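Local atomic coordinates of putative pyridoxal phosphate-dependent transferase (Clostridium difficile, PDB entry 4DQ6), a protein that probably works as a pyridoxal-phosphate-dependent transferase of the class I and II aminotransferase family and is seen here with pyridoxal-5'-phosphate bound. Residues K116-E121 against K166-C171; L106-T111 against N134-I139; E74-W79 against A283-G288. All coordinates share one frame; numbering follows the deposited sequence.

Contact 1 of 3, residues K116-E121 against K166-C171; sequences KIMIQE and KLFILC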
ATOM      1  N   LYS A 116     -11.872 -25.232  -2.291  1.00 26.01           N
ATOM      2  CA  LYS A 116     -11.002 -25.686  -1.205  1.00 24.27           C
ATOM      3  C   LYS A 116      -9.531 -25.289  -1.431  1.00 21.40           C
ATOM      4  O   LYS A 116      -9.039 -25.390  -2.550  1.00 20.48           O
ATOM      5  CB  LYS A 116     -11.113 -27.202  -1.026  1.00 25.81           C
ATOM      6  CG  LYS A 116     -12.436 -27.691  -0.459  1.00 28.65           C
ATOM      7  CD  LYS A 116     -12.527 -29.201  -0.642  1.00 30.25           C
ATOM      8  CE  LYS A 116     -13.808 -29.759  -0.065  1.00 32.99           C
ATOM      9  NZ  LYS A 116     -14.900 -29.668  -1.068  1.00 34.87           N
ATOM     10  N   ILE A 117      -8.882 -24.816  -0.355  1.00 20.31           N
ATOM     11  CA  ILE A 117      -7.493 -24.369  -0.316  1.00 19.92           C
ATOM     12  C   ILE A 117      -6.897 -25.012   0.929  1.00 18.70           C
ATOM     13  O   ILE A 117      -7.474 -24.929   2.035  1.00 18.41           O
ATOM     14  CB  ILE A 117      -7.416 -22.833  -0.223  1.00 18.80           C
ATOM     15  CG1 ILE A 117      -8.029 -22.168  -1.476  1.00 19.97           C
ATOM     16  CG2 ILE A 117      -5.956 -22.435   0.011  1.00 18.04           C
ATOM     17  CD1 ILE A 117      -8.067 -20.650  -1.459  1.00 19.63           C
ATOM     18  N   MET A 118      -5.721 -25.609   0.743  1.00 18.74           N
ATOM     19  CA  MET A 118      -5.077 -26.377   1.766  1.00 18.42           C
ATOM     20  C   MET A 118      -3.899 -25.639   2.351  1.00 17.46           C
ATOM     21  O   MET A 118      -3.116 -24.992   1.604  1.00 16.92           O
ATOM     22  CB  MET A 118      -4.629 -27.742   1.205  1.00 18.96           C
ATOM     23  CG  MET A 118      -3.946 -28.624   2.205  1.00 19.52           C
ATOM     24  SD  MET A 118      -3.423 -30.278   1.659  1.00 21.44           S
ATOM     25  CE  MET A 118      -4.969 -31.142   1.598  1.00 21.36           C
ATOM     26  N   ILE A 119      -3.827 -25.693   3.689  1.00 17.59           N
ATOM     27  CA  ILE A 119      -2.629 -25.170   4.441  1.00 16.01           C
ATOM     28  C   ILE A 119      -2.130 -26.218   5.425  1.00 16.77           C
ATOM     29  O   ILE A 119      -2.825 -27.246   5.646  1.00 16.28           O
ATOM     30  CB  ILE A 119      -2.894 -23.840   5.188  1.00 16.67           C
ATOM     31  CG1 ILE A 119      -3.808 -24.033   6.382  1.00 17.06           C
ATOM     32  CG2 ILE A 119      -3.370 -22.717   4.235  1.00 18.25           C
ATOM     33  CD1 ILE A 119      -3.995 -22.773   7.234  1.00 15.87           C
ATOM     34  N   GLN A 120      -0.926 -26.079   5.987  1.00 15.64           N
ATOM     35  CA  GLN A 120      -0.396 -26.973   7.027  1.00 16.62           C
ATOM     36  C   GLN A 120      -0.211 -26.228   8.341  1.00 17.65           C
ATOM     37  O   GLN A 120       0.593 -25.277   8.423  1.00 18.61           O
ATOM     38  CB  GLN A 120       0.947 -27.548   6.615  1.00 16.06           C
ATOM     39  CG  GLN A 120       0.973 -28.236   5.264  1.00 16.40           C
ATOM     40  CD  GLN A 120       2.354 -28.593   4.780  1.00 16.37           C
ATOM     41  OE1 GLN A 120       3.194 -27.722   4.542  1.00 16.71           O
ATOM     42  NE2 GLN A 120       2.615 -29.883   4.621  1.00 17.09           N
ATOM     43  N   GLU A 121      -0.928 -26.608   9.358  1.00 16.06           N
ATOM     44  CA  GLU A 121      -0.834 -25.999  10.695  1.00 17.18           C
ATOM     45  C   GLU A 121       0.020 -26.839  11.640  1.00 16.64           C
ATOM     46  O   GLU A 121       0.141 -28.039  11.485  1.00 16.82           O
ATOM     47  CB  GLU A 121      -2.248 -25.836  11.253  1.00 17.98           C
ATOM     48  CG  GLU A 121      -2.932 -24.662  10.530  1.00 18.20           C
ATOM     49  CD  GLU A 121      -4.228 -24.181  11.145  1.00 20.91           C
ATOM     50  OE1 GLU A 121      -4.807 -24.943  11.923  1.00 21.31           O
ATOM     51  OE2 GLU A 121      -4.661 -23.026  10.839  1.00 21.23           O
ATOM     52  N   LYS A 166      -7.904 -26.715  -4.835  1.00 23.58           N
ATOM     53  CA  LYS A 166      -7.471 -25.975  -5.983  1.00 23.80           C
ATOM     54  C   LYS A 166      -6.092 -25.419  -5.799  1.00 21.59           C
ATOM     55  O   LYS A 166      -5.343 -25.284  -6.748  1.00 23.17           O
ATOM     56  CB  LYS A 166      -8.458 -24.843  -6.233  1.00 24.17           C
ATOM     57  CG  LYS A 166      -9.874 -25.371  -6.464  1.00 26.23           C
ATOM     58  CD  LYS A 166      -9.985 -26.306  -7.667  1.00 28.26           C
ATOM     59  CE  LYS A 166     -11.406 -26.806  -7.913  1.00 30.61           C
ATOM     60  NZ  LYS A 166     -11.486 -27.659  -9.137  1.00 34.27           N
ATOM     61  N   LEU A 167      -5.791 -25.091  -4.555  1.00 21.37           N
ATOM     62  CA  LEU A 167      -4.532 -24.371  -4.210  1.00 19.79           C
ATOM     63  C   LEU A 167      -3.981 -24.925  -2.920  1.00 19.03           C
ATOM     64  O   LEU A 167      -4.746 -25.320  -2.029  1.00 19.08           O
ATOM     65  CB  LEU A 167      -4.676 -22.802  -3.963  1.00 19.46           C
ATOM     66  CG  LEU A 167      -5.185 -21.908  -5.091  1.00 21.46           C
ATOM     67  CD1 LEU A 167      -5.380 -20.446  -4.639  1.00 20.30           C
ATOM     68  CD2 LEU A 167      -4.180 -21.954  -6.243  1.00 22.11           C
ATOM     69  N   PHE A 168      -2.643 -24.880  -2.812  1.00 17.95           N
ATOM     70  CA  PHE A 168      -1.924 -25.257  -1.621  1.00 17.45           C
ATOM     71  C   PHE A 168      -1.051 -24.102  -1.233  1.00 16.71           C
ATOM     72  O   PHE A 168      -0.257 -23.630  -2.098  1.00 15.66           O
ATOM     73  CB  PHE A 168      -1.102 -26.550  -1.889  1.00 17.49           C
ATOM     74  CG  PHE A 168      -0.421 -27.112  -0.656  1.00 18.03           C
ATOM     75  CD1 PHE A 168       0.699 -26.474  -0.133  1.00 17.76           C
ATOM     76  CD2 PHE A 168      -0.897 -28.309  -0.028  1.00 18.74           C
ATOM     77  CE1 PHE A 168       1.323 -27.002   0.984  1.00 17.74           C
ATOM     78  CE2 PHE A 168      -0.274 -28.802   1.113  1.00 18.29           C
ATOM     79  CZ  PHE A 168       0.835 -28.136   1.602  1.00 17.42           C
ATOM     80  N   ILE A 169      -1.201 -23.644   0.013  1.00 16.38           N
ATOM     81  CA  ILE A 169      -0.365 -22.523   0.435  1.00 15.91           C
ATOM     82  C   ILE A 169       0.744 -23.100   1.345  1.00 16.53           C
ATOM     83  O   ILE A 169       0.438 -23.652   2.418  1.00 16.67           O
ATOM     84  CB  ILE A 169      -1.146 -21.390   1.169  1.00 17.05           C
ATOM     85  CG1 ILE A 169      -2.433 -20.993   0.460  1.00 18.42           C
ATOM     86  CG2 ILE A 169      -0.213 -20.165   1.378  1.00 15.86           C
ATOM     87  CD1 ILE A 169      -3.200 -19.845   1.102  1.00 19.96           C
ATOM     88  N   LEU A 170       1.992 -22.976   0.888  1.00 15.36           N
ATOM     89  CA  LEU A 170       3.125 -23.599   1.507  1.00 15.07           C
ATOM     90  C   LEU A 170       3.885 -22.441   2.193  1.00 14.60           C
ATOM     91  O   LEU A 170       4.033 -21.298   1.635  1.00 15.90           O
ATOM     92  CB  LEU A 170       4.048 -24.251   0.472  1.00 14.78           C
ATOM     93  CG  LEU A 170       5.513 -24.549   0.829  1.00 14.95           C
ATOM     94  CD1 LEU A 170       5.510 -25.710   1.821  1.00 15.84           C
ATOM     95  CD2 LEU A 170       6.337 -24.888  -0.392  1.00 15.85           C
ATOM     96  N   CYS A 171       4.355 -22.667   3.435  1.00 14.53           N
ATOM     97  CA  CYS A 171       5.258 -21.747   4.101  1.00 13.82           C
ATOM     98  C   CYS A 171       6.667 -22.324   4.124  1.00 13.16           C
ATOM     99  O   CYS A 171       6.861 -23.383   4.690  1.00 13.44           O
ATOM    100  CB  CYS A 171       4.736 -21.514   5.526  1.00 12.91           C
ATOM    101  SG  CYS A 171       5.316 -20.013   6.334  1.00 13.70           S
TER
HETATM  102  O   HOH W   1       3.626 -25.107   4.981  1.00 14.23           O
HETATM  103  O   HOH W   2       0.982 -24.082   5.034  1.00 17.38           O
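M118 and F168 pair in parallel register on neighbouring strands of the mixed seven-stranded sheet, the large-domain sheet of the fold-type I (aspartate aminotransferase) PLP fold to which this family belongs; the strand axes run 20° apart. Three backbone bonds establish the register. K166 N donates to K116 O and M118 N to L167 O. The shortest, I169 N to M118 O, is 2.8 Å. M118 O also receives a CA-H...O contact from F168 CA.

Past the last direct backbone bond, at M118, waters bridge the chains from Q120 in the loop. One accepts from Q120 N and donates to I169 O; a second donates to Q120 OE1 and accepts from C171 N, 3.0 Å away. C171 belongs to the ligand pocket, so this is the end nearer pyridoxal-5'-phosphate.

The apolar contacts fall on two faces. With I117 and L167, whose side chains lie side by side, goes I169: I117 CG2 meets I169 CG1 at 3.8 Å. On the face of M118 and F168, the Q120 amide meets the ring edge through CD, 3.6 Å from F168 CZ. M118 SD makes a Met-aromatic contact, 3.5 Å from F168 CE2; the line from SD to the ring centroid lies 73° off the normal, at the edge.

Contact 2 of 3, residues L106-T111 against N134-I139; sequences LINELT and NNRELI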
ATOM      1  N   LEU A 106      -4.510 -13.458  -5.339  1.00 16.24           N
ATOM      2  CA  LEU A 106      -4.325 -14.746  -6.028  1.00 17.11           C
ATOM      3  C   LEU A 106      -5.488 -15.680  -5.744  1.00 16.86           C
ATOM      4  O   LEU A 106      -5.997 -16.367  -6.650  1.00 17.37           O
ATOM      5  CB  LEU A 106      -3.003 -15.384  -5.662  1.00 16.89           C
ATOM      6  CG  LEU A 106      -1.726 -14.701  -6.222  1.00 17.84           C
ATOM      7  CD1 LEU A 106      -0.471 -15.234  -5.542  1.00 18.41           C
ATOM      8  CD2 LEU A 106      -1.714 -14.921  -7.743  1.00 18.00           C
ATOM      9  N   ILE A 107      -5.915 -15.743  -4.499  1.00 16.31           N
ATOM     10  CA  ILE A 107      -7.032 -16.631  -4.109  1.00 17.26           C
ATOM     11  C   ILE A 107      -8.288 -16.198  -4.818  1.00 17.43           C
ATOM     12  O   ILE A 107      -9.059 -17.062  -5.388  1.00 16.79           O
ATOM     13  CB  ILE A 107      -7.246 -16.605  -2.574  1.00 17.42           C
ATOM     14  CG1 ILE A 107      -6.158 -17.416  -1.883  1.00 17.27           C
ATOM     15  CG2 ILE A 107      -8.640 -17.133  -2.241  1.00 18.15           C
ATOM     16  CD1 ILE A 107      -6.108 -17.247  -0.376  1.00 17.25           C
ATOM     17  N   ASN A 108      -8.631 -14.936  -4.791  1.00 18.33           N
ATOM     18  CA  ASN A 108      -9.792 -14.456  -5.503  1.00 18.74           C
ATOM     19  C   ASN A 108      -9.767 -14.758  -7.000  1.00 19.45           C
ATOM     20  O   ASN A 108     -10.842 -15.134  -7.581  1.00 19.82           O
ATOM     21  CB  ASN A 108      -9.976 -12.957  -5.304  1.00 20.23           C
ATOM     22  CG  ASN A 108     -11.318 -12.484  -5.803  1.00 20.13           C
ATOM     23  OD1 ASN A 108     -12.399 -12.865  -5.266  1.00 22.33           O
ATOM     24  ND2 ASN A 108     -11.288 -11.719  -6.882  1.00 19.66           N
ATOM     25  N   GLU A 109      -8.611 -14.644  -7.643  1.00 20.06           N
ATOM     26  CA  GLU A 109      -8.496 -14.778  -9.110  1.00 22.11           C
ATOM     27  C   GLU A 109      -8.336 -16.226  -9.591  1.00 23.51           C
ATOM     28  O   GLU A 109      -8.783 -16.546 -10.700  1.00 23.71           O
ATOM     29  CB  GLU A 109      -7.359 -13.921  -9.667  1.00 23.39           C
ATOM     30  CG  GLU A 109      -7.440 -12.426  -9.394  1.00 23.57           C
ATOM     31  CD  GLU A 109      -8.772 -11.812  -9.838  1.00 26.09           C
ATOM     32  OE1 GLU A 109      -9.292 -12.127 -10.959  1.00 26.00           O
ATOM     33  OE2 GLU A 109      -9.367 -11.030  -9.047  1.00 25.41           O
ATOM     34  N   LEU A 110      -7.724 -17.077  -8.768  1.00 21.88           N
ATOM     35  CA  LEU A 110      -7.412 -18.468  -9.145  1.00 22.65           C
ATOM     36  C   LEU A 110      -8.456 -19.465  -8.748  1.00 23.84           C
ATOM     37  O   LEU A 110      -8.405 -20.630  -9.198  1.00 25.57           O
ATOM     38  CB  LEU A 110      -6.063 -18.899  -8.523  1.00 22.10           C
ATOM     39  CG  LEU A 110      -4.824 -18.240  -9.096  1.00 21.81           C
ATOM     40  CD1 LEU A 110      -3.565 -18.482  -8.255  1.00 21.27           C
ATOM     41  CD2 LEU A 110      -4.620 -18.642 -10.552  1.00 22.80           C
ATOM     42  N   THR A 111      -9.436 -19.052  -7.965  1.00 22.72           N
ATOM     43  CA  THR A 111     -10.457 -19.935  -7.407  1.00 23.78           C
ATOM     44  C   THR A 111     -11.797 -19.234  -7.448  1.00 24.58           C
ATOM     45  O   THR A 111     -11.865 -18.001  -7.695  1.00 25.64           O
ATOM     46  CB  THR A 111     -10.165 -20.374  -5.954  1.00 22.17           C
ATOM     47  OG1 THR A 111     -10.156 -19.237  -5.077  1.00 23.11           O
ATOM     48  CG2 THR A 111      -8.838 -21.103  -5.865  1.00 22.25           C
ATOM     49  N   ASN A 134     -11.807 -14.597   2.243  1.00 19.03           N
ATOM     50  CA  ASN A 134     -12.201 -14.689   0.833  1.00 19.07           C
ATOM     51  C   ASN A 134     -13.312 -15.689   0.510  1.00 20.77           C
ATOM     52  O   ASN A 134     -13.520 -15.921  -0.656  1.00 21.88           O
ATOM     53  CB  ASN A 134     -10.993 -15.027  -0.037  1.00 18.31           C
ATOM     54  CG  ASN A 134     -10.143 -13.835  -0.322  1.00 18.49           C
ATOM     55  OD1 ASN A 134     -10.512 -13.009  -1.150  1.00 18.17           O
ATOM     56  ND2 ASN A 134      -9.008 -13.751   0.339  1.00 18.30           N
ATOM     57  N   ASN A 135     -13.985 -16.224   1.519  1.00 21.88           N
ATOM     58  CA  ASN A 135     -15.110 -17.150   1.342  1.00 23.74           C
ATOM     59  C   ASN A 135     -14.705 -18.342   0.494  1.00 24.29           C
ATOM     60  O   ASN A 135     -15.467 -18.835  -0.360  1.00 23.80           O
ATOM     61  CB  ASN A 135     -16.338 -16.424   0.785  1.00 26.01           C
ATOM     62  CG  ASN A 135     -16.722 -15.231   1.642  1.00 30.05           C
ATOM     63  OD1 ASN A 135     -16.533 -14.071   1.236  1.00 37.91           O
ATOM     64  ND2 ASN A 135     -17.139 -15.502   2.883  1.00 32.17           N
ATOM     65  N   ARG A 136     -13.509 -18.840   0.748  1.00 22.19           N
ATOM     66  CA  ARG A 136     -13.109 -20.136   0.273  1.00 21.90           C
ATOM     67  C   ARG A 136     -13.111 -21.068   1.471  1.00 22.28           C
ATOM     68  O   ARG A 136     -13.173 -20.638   2.650  1.00 23.02           O
ATOM     69  CB  ARG A 136     -11.731 -20.104  -0.406  1.00 22.53           C
ATOM     70  CG  ARG A 136     -11.692 -19.706  -1.884  1.00 22.84           C
ATOM     71  CD  ARG A 136     -12.362 -18.395  -2.214  1.00 22.91           C
ATOM     72  NE  ARG A 136     -12.184 -17.973  -3.601  1.00 21.64           N
ATOM     73  CZ  ARG A 136     -12.846 -16.971  -4.170  1.00 22.45           C
ATOM     74  NH1 ARG A 136     -13.803 -16.310  -3.512  1.00 23.14           N
ATOM     75  NH2 ARG A 136     -12.619 -16.683  -5.436  1.00 23.59           N
ATOM     76  N   GLU A 137     -13.061 -22.360   1.186  1.00 24.13           N
ATOM     77  CA  GLU A 137     -13.128 -23.403   2.215  1.00 25.20           C
ATOM     78  C   GLU A 137     -11.711 -23.834   2.595  1.00 24.05           C
ATOM     79  O   GLU A 137     -10.966 -24.289   1.759  1.00 23.92           O
ATOM     80  CB  GLU A 137     -13.872 -24.643   1.738  1.00 27.46           C
ATOM     81  CG  GLU A 137     -13.966 -25.695   2.833  1.00 28.99           C
ATOM     82  CD  GLU A 137     -14.759 -26.961   2.495  1.00 32.66           C
ATOM     83  OE1 GLU A 137     -15.465 -27.017   1.474  1.00 36.42           O
ATOM     84  OE2 GLU A 137     -14.651 -27.932   3.289  1.00 35.81           O
ATOM     85  N   LEU A 138     -11.384 -23.699   3.864  1.00 23.57           N
ATOM     86  CA  LEU A 138     -10.030 -24.001   4.357  1.00 21.36           C
ATOM     87  C   LEU A 138      -9.915 -25.469   4.669  1.00 22.37           C
ATOM     88  O   LEU A 138     -10.725 -26.006   5.452  1.00 24.33           O
ATOM     89  CB  LEU A 138      -9.738 -23.217   5.631  1.00 21.05           C
ATOM     90  CG  LEU A 138      -8.279 -23.332   6.120  1.00 19.48           C
ATOM     91  CD1 LEU A 138      -7.234 -22.830   5.105  1.00 19.56           C
ATOM     92  CD2 LEU A 138      -8.154 -22.678   7.504  1.00 20.55           C
ATOM     93  N   ILE A 139      -8.928 -26.134   4.081  1.00 21.01           N
ATOM     94  CA  ILE A 139      -8.628 -27.559   4.406  1.00 21.75           C
ATOM     95  C   ILE A 139      -7.261 -27.521   5.093  1.00 21.91           C
ATOM     96  O   ILE A 139      -6.360 -26.828   4.613  1.00 21.86           O
ATOM     97  CB  ILE A 139      -8.549 -28.437   3.157  1.00 22.08           C
ATOM     98  CG1 ILE A 139      -9.862 -28.357   2.338  1.00 23.24           C
ATOM     99  CG2 ILE A 139      -8.235 -29.881   3.581  1.00 21.59           C
ATOM    100  CD1 ILE A 139     -11.086 -28.766   3.091  1.00 24.58           C
TER
HETATM  101  O   HOH W   3     -12.949 -12.750  -2.447  1.00 23.36           O
HETATM  102  O   HOH W   4     -13.875 -14.479  -7.003  1.00 40.46           O
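R136 reaches T111 side-on with two nitrogens, each bonded to a different atom, and this pair is the tight part of the contact. R136 NE lies 2.8 Å from T111 OG1, with an N-H...O angle of 173° and the oxygen in the guanidinium plane. R136 NH2 lies 2.7 Å from T111 O, but that bond is more bent (136°), and the donor stands above the carbonyl plane.

I107 forms the apolar flank of this pair. Its CG2 touches N134 CB and R136 NE, both at 3.9 Å, while the arginine chain, bent at chi2, slides past it in the opposite direction. V130 and V131 of helix 126-133 and I117 of the sheet adjoin this apolar part.

The contact joins the C-terminal ends of two helices: T111 is the first residue beyond helix 99-110 to leave helical geometry, and N135, with positive phi, is the C' residue of the Schellman motif closing helix 126-133. R136, whose backbone N takes part in that motif, turns its NH1 back to N134 O at 2.9 Å, giving the guanidinium a third protein acceptor.

Around N108 the join is looser and hydrated. The N108 and R136 side chains cross with their planar groups 43° apart, and a water donates to N108 OD1 while accepting from R136 NH2 at 3.0 Å. Another water lies 2.9 Å from N108 OD1 and 2.8 Å from N134 OD1; N134 ND2 is bonded to V130 O and S104 OG.

Contact 3 of 3, residues E74-W79 against A283-G288; sequences ESIVNW and ASYNNG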
ATOM      1  N   GLU A  74      16.088  -5.743 -11.291  1.00 17.38           N
ATOM      2  CA  GLU A  74      17.430  -6.323 -11.487  1.00 19.08           C
ATOM      3  C   GLU A  74      18.078  -6.709 -10.137  1.00 17.92           C
ATOM      4  O   GLU A  74      18.705  -7.747 -10.045  1.00 18.68           O
ATOM      5  CB  GLU A  74      18.352  -5.371 -12.264  1.00 21.89           C
ATOM      6  CG  GLU A  74      17.941  -5.290 -13.730  1.00 26.51           C
ATOM      7  CD  GLU A  74      18.563  -4.180 -14.593  1.00 30.88           C
ATOM      8  OE1 GLU A  74      19.224  -3.216 -14.087  1.00 35.53           O
ATOM      9  OE2 GLU A  74      18.343  -4.279 -15.847  1.00 33.80           O
ATOM     10  N   SER A  75      17.890  -5.894  -9.087  1.00 17.24           N
ATOM     11  CA  SER A  75      18.453  -6.231  -7.806  1.00 16.78           C
ATOM     12  C   SER A  75      17.850  -7.508  -7.239  1.00 16.19           C
ATOM     13  O   SER A  75      18.545  -8.294  -6.572  1.00 16.73           O
ATOM     14  CB  SER A  75      18.320  -5.061  -6.794  1.00 17.16           C
ATOM     15  OG  SER A  75      17.022  -4.885  -6.275  1.00 17.34           O
ATOM     16  N   ILE A  76      16.537  -7.666  -7.463  1.00 16.24           N
ATOM     17  CA  ILE A  76      15.836  -8.856  -7.023  1.00 15.91           C
ATOM     18  C   ILE A  76      16.321 -10.102  -7.798  1.00 15.82           C
ATOM     19  O   ILE A  76      16.644 -11.132  -7.207  1.00 15.55           O
ATOM     20  CB  ILE A  76      14.314  -8.702  -7.165  1.00 15.64           C
ATOM     21  CG1 ILE A  76      13.833  -7.574  -6.232  1.00 15.11           C
ATOM     22  CG2 ILE A  76      13.589 -10.023  -6.884  1.00 15.22           C
ATOM     23  CD1 ILE A  76      12.390  -7.113  -6.479  1.00 14.85           C
ATOM     24  N   VAL A  77      16.347 -10.009  -9.102  1.00 17.08           N
ATOM     25  CA  VAL A  77      16.800 -11.127  -9.930  1.00 17.71           C
ATOM     26  C   VAL A  77      18.198 -11.548  -9.499  1.00 17.82           C
ATOM     27  O   VAL A  77      18.494 -12.708  -9.344  1.00 17.46           O
ATOM     28  CB  VAL A  77      16.796 -10.759 -11.440  1.00 19.12           C
ATOM     29  CG1 VAL A  77      17.499 -11.836 -12.275  1.00 20.11           C
ATOM     30  CG2 VAL A  77      15.357 -10.517 -11.908  1.00 18.90           C
ATOM     31  N   ASN A  78      19.081 -10.573  -9.293  1.00 18.25           N
ATOM     32  CA  ASN A  78      20.452 -10.878  -8.892  1.00 19.60           C
ATOM     33  C   ASN A  78      20.572 -11.488  -7.536  1.00 18.15           C
ATOM     34  O   ASN A  78      21.334 -12.410  -7.337  1.00 18.74           O
ATOM     35  CB  ASN A  78      21.299  -9.605  -9.007  1.00 21.21           C
ATOM     36  CG  ASN A  78      21.450  -9.170 -10.454  1.00 24.83           C
ATOM     37  OD1 ASN A  78      21.260  -9.997 -11.398  1.00 29.13           O
ATOM     38  ND2 ASN A  78      21.765  -7.892 -10.676  1.00 27.60           N
ATOM     39  N   TRP A  79      19.787 -11.007  -6.574  1.00 16.25           N
ATOM     40  CA  TRP A  79      19.695 -11.688  -5.252  1.00 15.63           C
ATOM     41  C   TRP A  79      19.287 -13.126  -5.330  1.00 15.77           C
ATOM     42  O   TRP A  79      19.895 -14.015  -4.762  1.00 16.00           O
ATOM     43  CB  TRP A  79      18.688 -10.931  -4.403  1.00 14.78           C
ATOM     44  CG  TRP A  79      18.659 -11.390  -2.981  1.00 14.68           C
ATOM     45  CD1 TRP A  79      17.689 -12.164  -2.348  1.00 14.53           C
ATOM     46  CD2 TRP A  79      19.566 -10.976  -1.909  1.00 14.67           C
ATOM     47  NE1 TRP A  79      17.987 -12.316  -1.027  1.00 14.39           N
ATOM     48  CE2 TRP A  79      19.097 -11.590  -0.699  1.00 15.11           C
ATOM     49  CE3 TRP A  79      20.733 -10.198  -1.855  1.00 15.33           C
ATOM     50  CZ2 TRP A  79      19.762 -11.422   0.526  1.00 15.36           C
ATOM     51  CZ3 TRP A  79      21.347  -9.995  -0.631  1.00 16.65           C
ATOM     52  CH2 TRP A  79      20.887 -10.632   0.530  1.00 15.80           C
ATOM     53  N   ALA A 283      18.682  -1.078  -2.344  1.00 17.65           N
ATOM     54  CA  ALA A 283      19.865  -0.963  -1.497  1.00 17.91           C
ATOM     55  C   ALA A 283      20.114  -2.216  -0.637  1.00 17.33           C
ATOM     56  O   ALA A 283      21.251  -2.599  -0.450  1.00 18.70           O
ATOM     57  CB  ALA A 283      19.761   0.262  -0.584  1.00 18.12           C
ATOM     58  N   SER A 284      19.038  -2.758  -0.059  1.00 15.88           N
ATOM     59  CA  SER A 284      19.149  -3.955   0.779  0.50 15.39           C
ATOM     60  C   SER A 284      19.726  -5.122  -0.029  1.00 16.17           C
ATOM     61  O   SER A 284      20.675  -5.806   0.417  1.00 16.23           O
ATOM     62  CB  SER A 284      17.810  -4.326   1.423  0.50 14.67           C
ATOM     63  OG  SER A 284      16.839  -4.864   0.548  0.50 14.43           O
ATOM     64  N   TYR A 285      19.222  -5.343  -1.232  1.00 14.84           N
ATOM     65  CA  TYR A 285      19.676  -6.511  -1.980  1.00 15.16           C
ATOM     66  C   TYR A 285      21.054  -6.278  -2.592  1.00 15.84           C
ATOM     67  O   TYR A 285      21.920  -7.169  -2.561  1.00 17.26           O
ATOM     68  CB  TYR A 285      18.658  -6.912  -3.031  1.00 14.86           C
ATOM     69  CG  TYR A 285      17.418  -7.605  -2.483  1.00 14.08           C
ATOM     70  CD1 TYR A 285      17.497  -8.497  -1.438  1.00 14.23           C
ATOM     71  CD2 TYR A 285      16.206  -7.379  -3.056  1.00 14.44           C
ATOM     72  CE1 TYR A 285      16.395  -9.121  -0.946  1.00 13.76           C
ATOM     73  CE2 TYR A 285      15.082  -8.061  -2.588  1.00 14.59           C
ATOM     74  CZ  TYR A 285      15.213  -8.962  -1.606  1.00 14.16           C
ATOM     75  OH  TYR A 285      14.072  -9.591  -1.139  1.00 14.16           O
ATOM     76  N   ASN A 286      21.283  -5.076  -3.092  1.00 16.48           N
ATOM     77  CA  ASN A 286      22.572  -4.777  -3.699  1.00 17.74           C
ATOM     78  C   ASN A 286      23.717  -4.629  -2.701  1.00 18.57           C
ATOM     79  O   ASN A 286      24.837  -5.042  -3.021  1.00 20.41           O
ATOM     80  CB  ASN A 286      22.551  -3.550  -4.600  1.00 18.83           C
ATOM     81  CG  ASN A 286      21.828  -3.808  -5.932  1.00 19.02           C
ATOM     82  OD1 ASN A 286      21.639  -4.929  -6.317  1.00 19.12           O
ATOM     83  ND2 ASN A 286      21.507  -2.749  -6.647  1.00 20.04           N
ATOM     84  N   ASN A 287      23.443  -4.097  -1.511  1.00 18.02           N
ATOM     85  CA  ASN A 287      24.546  -3.735  -0.557  1.00 19.87           C
ATOM     86  C   ASN A 287      24.431  -4.383   0.801  1.00 19.38           C
ATOM     87  O   ASN A 287      25.337  -4.280   1.589  1.00 19.19           O
ATOM     88  CB  ASN A 287      24.545  -2.252  -0.369  1.00 21.34           C
ATOM     89  CG  ASN A 287      24.840  -1.535  -1.637  1.00 24.40           C
ATOM     90  OD1 ASN A 287      24.012  -0.737  -2.117  1.00 30.66           O
ATOM     91  ND2 ASN A 287      25.920  -1.893  -2.262  1.00 22.82           N
ATOM     92  N   GLY A 288      23.326  -5.042   1.099  1.00 17.88           N
ATOM     93  CA  GLY A 288      23.032  -5.531   2.451  1.00 17.65           C
ATOM     94  C   GLY A 288      23.561  -6.890   2.833  1.00 16.64           C
ATOM     95  O   GLY A 288      23.358  -7.324   3.971  1.00 16.14           O
TER
HETATM   96  O   HOH W   5      21.143  -7.671  -5.778  1.00 19.74           O
HETATM   97  O   HOH W   6      21.835  -5.701  -9.014  1.00 26.95           O
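N286 OD1 is gripped by two waters, each donating to it at 2.8 Å. One also donates to S75 O, likewise 2.8 Å away, and the other accepts from N78 ND2, so a single amide oxygen is tied to helix 70-84 at two points. The same N286 OD1 rests 3.4 Å from S75 CB. This is the polar, outward margin of the contact, with N78 and N286 both exposed.

The buried part centres on Y285 and W79. With W79 CG anti to the backbone N, the indole is laid against the tyrosine: Y285 CD1 stands over one indole face, 3.3 Å from W79 CD2. The five-membered ring of W79 and the Y285 ring have centroids 4.1 Å apart and planes inclined by 35°, an oblique aromatic pair. W79 CB makes a CH-pi contact over the tyrosine face, 23° off its normal. I76 CG1 adds an apolar contact at 3.9 Å from Y285 CE2. The polar ends of both aromatic side chains are held from outside the two segments: W79 NE1 bonds to D208 OD1, and Y285 OH to the hydroxyl of Y249. R82 NH2 bonds to Y285 O.

The axes of the two helical segments, 74-79 and 283-287, come within 8.8 Å at 44°. The result is a helix-helix packing in which Y285 fits against S75, I76 and W79, within the fold-type I PLP fold.

In the fold
From the N terminus, the chain enters contact 3 at residues 74-79 and closes that loop only at 283-288, about two hundred residues later. Contacts 1 and 2 are both nested inside it. Contact 2 opens first, at the end of helix 99-110; contact 1 opens on strand 116-119, contact 2 closes at 134-139, and contact 1 closes at 166-171, so these two loops cross. They also touch: strand 116-119 lies between 137-140 and 165-171 in the mixed sheet, and I117 CD1 packs on I107 CG2. Contact 3 ties helix 70-84 to the C-terminal end of helix 275-287, its centre about 30 Å from that of contact 1.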